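Local structure of aclacinomycin oxidoreductase (AknOx) (Streptomyces galilaeus, 2IPI) at residues A[62-65]-A[66-69]. The protein oxidises the terminal sugar of aclacinomycins in the last two steps of their biosynthesis, using oxygen and a bicovalently attached FAD. Residues are numbered along the deposited sequence; the frame is centred on the assembly and turned at random.
Sequences VHTA and DQVV
Gln67 reaches back from the first turn of helix 65-78 and its OE1 grips His63 twice. The ring donates from ND1 to OE1 at 3.0 Å, with OE1 only 5° out of the imidazole plane and ND1 in the carbonyl plane on a lone pair. The backbone bond from His63 N to Gln67 OE1 has the same length, 3.0 Å, but a different approach, for this donor stands above the carbonyl plane. Ring and amide planes are steeply inclined, which excludes a parallel stack; the amide meets the imidazole at its edge, with Gln67 CD in the ring plane. With CG anti to its own carbonyl carbon (chi1 -60°) and an extended chain beyond, Gln67 passes close by Thr64, whose OG1 lies 3.0 Å from Gln67 CG. That hydroxyl oxygen accepts from Gln67 N at 3.2 Å, and chi1 of 63°, which sets OG1 between the backbone N and carbonyl carbon, points it at this amide. Behind the cap, Thr64 O accepts from Val68 N at 2.8 Å and Ala65 O from Val69 N at 2.8 Å, the opening i to i+4 bonds of the helix. On the inner side, Val62 CG1 packs against Val68 CG2 at 4.0 Å; Met106 and Met109 also touch Val62, while Ile221 and Val183 adjoin Val68. Gln67 NE2 donates to Ala29 O, and with OE1 held by His63 the two ends together should fix the rotation of the amide. Such geometry identifies a threonine N-cap, here starting helix 65-78 just after the loop that leaves strand 58-61, within the PCMH-type FAD-binding domain.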
ATOM      1  N   VAL A  62       5.210 -11.446 -20.755  1.00  5.36           N
ATOM      2  CA  VAL A  62       5.359 -12.785 -20.218  1.00  5.94           C
ATOM      3  C   VAL A  62       4.028 -13.480 -19.881  1.00 10.89           C
ATOM      4  O   VAL A  62       3.029 -12.838 -19.512  1.00 12.28           O
ATOM      5  CB  VAL A  62       6.200 -12.807 -18.919  1.00  9.08           C
ATOM      6  CG1 VAL A  62       7.666 -12.492 -19.179  1.00  5.18           C
ATOM      7  CG2 VAL A  62       5.642 -11.844 -17.885  1.00 12.37           C
ATOM      8  N   HIS A  63       4.049 -14.803 -19.991  1.00  8.54           N
ATOM      9  CA  HIS A  63       2.879 -15.655 -19.746  1.00 10.18           C
ATOM     10  C   HIS A  63       3.239 -16.814 -18.831  1.00 13.09           C
ATOM     11  O   HIS A  63       2.359 -17.531 -18.327  1.00 10.61           O
ATOM     12  CB  HIS A  63       2.313 -16.182 -21.064  1.00 10.93           C
ATOM     13  CG  HIS A  63       2.106 -15.111 -22.093  1.00 13.20           C
ATOM     14  ND1 HIS A  63       3.084 -14.679 -22.972  1.00 12.01           N
ATOM     15  CD2 HIS A  63       1.011 -14.374 -22.371  1.00  9.69           C
ATOM     16  CE1 HIS A  63       2.611 -13.724 -23.744  1.00 12.36           C
ATOM     17  NE2 HIS A  63       1.347 -13.520 -23.410  1.00 12.31           N
ATOM     18  N   THR A  64       4.536 -17.086 -18.592  1.00 10.37           N
ATOM     19  CA  THR A  64       4.892 -18.132 -17.625  1.00 10.37           C
ATOM     20  C   THR A  64       6.233 -17.809 -16.967  1.00 10.73           C
ATOM     21  O   THR A  64       7.032 -17.036 -17.503  1.00 11.59           O
ATOM     22  CB  THR A  64       5.017 -19.569 -18.188  1.00 11.91           C
ATOM     23  OG1 THR A  64       6.095 -19.570 -19.146  1.00  9.81           O
ATOM     24  CG2 THR A  64       3.795 -20.050 -18.947  1.00 12.86           C
ATOM     25  N   ALA A  65       6.478 -18.436 -15.817  1.00  8.87           N
ATOM     26  CA  ALA A  65       7.706 -18.232 -15.059  1.00 13.47           C
ATOM     27  C   ALA A  65       8.905 -18.545 -15.940  1.00 14.03           C
ATOM     28  O   ALA A  65       9.915 -17.836 -15.934  1.00 15.89           O
ATOM     29  CB  ALA A  65       7.699 -19.071 -13.802  1.00  9.03           C
ATOM     30  N   ASP A  66       8.780 -19.612 -16.729  1.00 14.67           N
ATOM     31  CA  ASP A  66       9.877 -19.993 -17.623  1.00 13.93           C
ATOM     32  C   ASP A  66      10.120 -18.869 -18.622  1.00 16.09           C
ATOM     33  O   ASP A  66      11.250 -18.617 -19.044  1.00 12.32           O
ATOM     34  CB  ASP A  66       9.603 -21.297 -18.368  1.00 13.71           C
ATOM     35  CG  ASP A  66       9.279 -22.473 -17.467  1.00 16.76           C
ATOM     36  OD1 ASP A  66       9.758 -22.528 -16.315  1.00 17.57           O
ATOM     37  OD2 ASP A  66       8.525 -23.364 -17.913  1.00 25.07           O
ATOM     38  N   GLN A  67       9.026 -18.193 -18.996  1.00 13.76           N
ATOM     39  CA  GLN A  67       9.163 -17.054 -19.917  1.00 11.60           C
ATOM     40  C   GLN A  67       9.868 -15.930 -19.176  1.00 11.98           C
ATOM     41  O   GLN A  67      10.674 -15.166 -19.712  1.00 14.39           O
ATOM     42  CB  GLN A  67       7.807 -16.612 -20.473  1.00 15.41           C
ATOM     43  CG  GLN A  67       7.100 -17.714 -21.253  1.00 17.55           C
ATOM     44  CD  GLN A  67       5.854 -17.306 -21.999  1.00 15.15           C
ATOM     45  OE1 GLN A  67       5.583 -16.121 -22.201  1.00 13.32           O
ATOM     46  NE2 GLN A  67       5.092 -18.319 -22.417  1.00 11.87           N
ATOM     47  N   VAL A  68       9.591 -15.846 -17.869  1.00 13.36           N
ATOM     48  CA  VAL A  68      10.233 -14.773 -17.106  1.00 14.11           C
ATOM     49  C   VAL A  68      11.738 -15.039 -17.053  1.00 16.38           C
ATOM     50  O   VAL A  68      12.532 -14.107 -17.228  1.00 11.48           O
ATOM     51  CB  VAL A  68       9.661 -14.601 -15.702  1.00 11.81           C
ATOM     52  CG1 VAL A  68      10.359 -13.423 -15.026  1.00 12.70           C
ATOM     53  CG2 VAL A  68       8.158 -14.357 -15.695  1.00 13.18           C
ATOM     54  N   VAL A  69      12.108 -16.311 -16.838  1.00 10.39           N
ATOM     55  CA  VAL A  69      13.536 -16.658 -16.852  1.00  9.80           C
ATOM     56  C   VAL A  69      14.193 -16.219 -18.145  1.00 10.03           C
ATOM     57  O   VAL A  69      15.264 -15.602 -18.152  1.00 14.29           O
ATOM     58  CB  VAL A  69      13.761 -18.159 -16.615  1.00  8.08           C
ATOM     59  CG1 VAL A  69      15.179 -18.579 -16.986  1.00 13.78           C
ATOM     60  CG2 VAL A  69      13.463 -18.497 -15.158  1.00  6.80           C
TER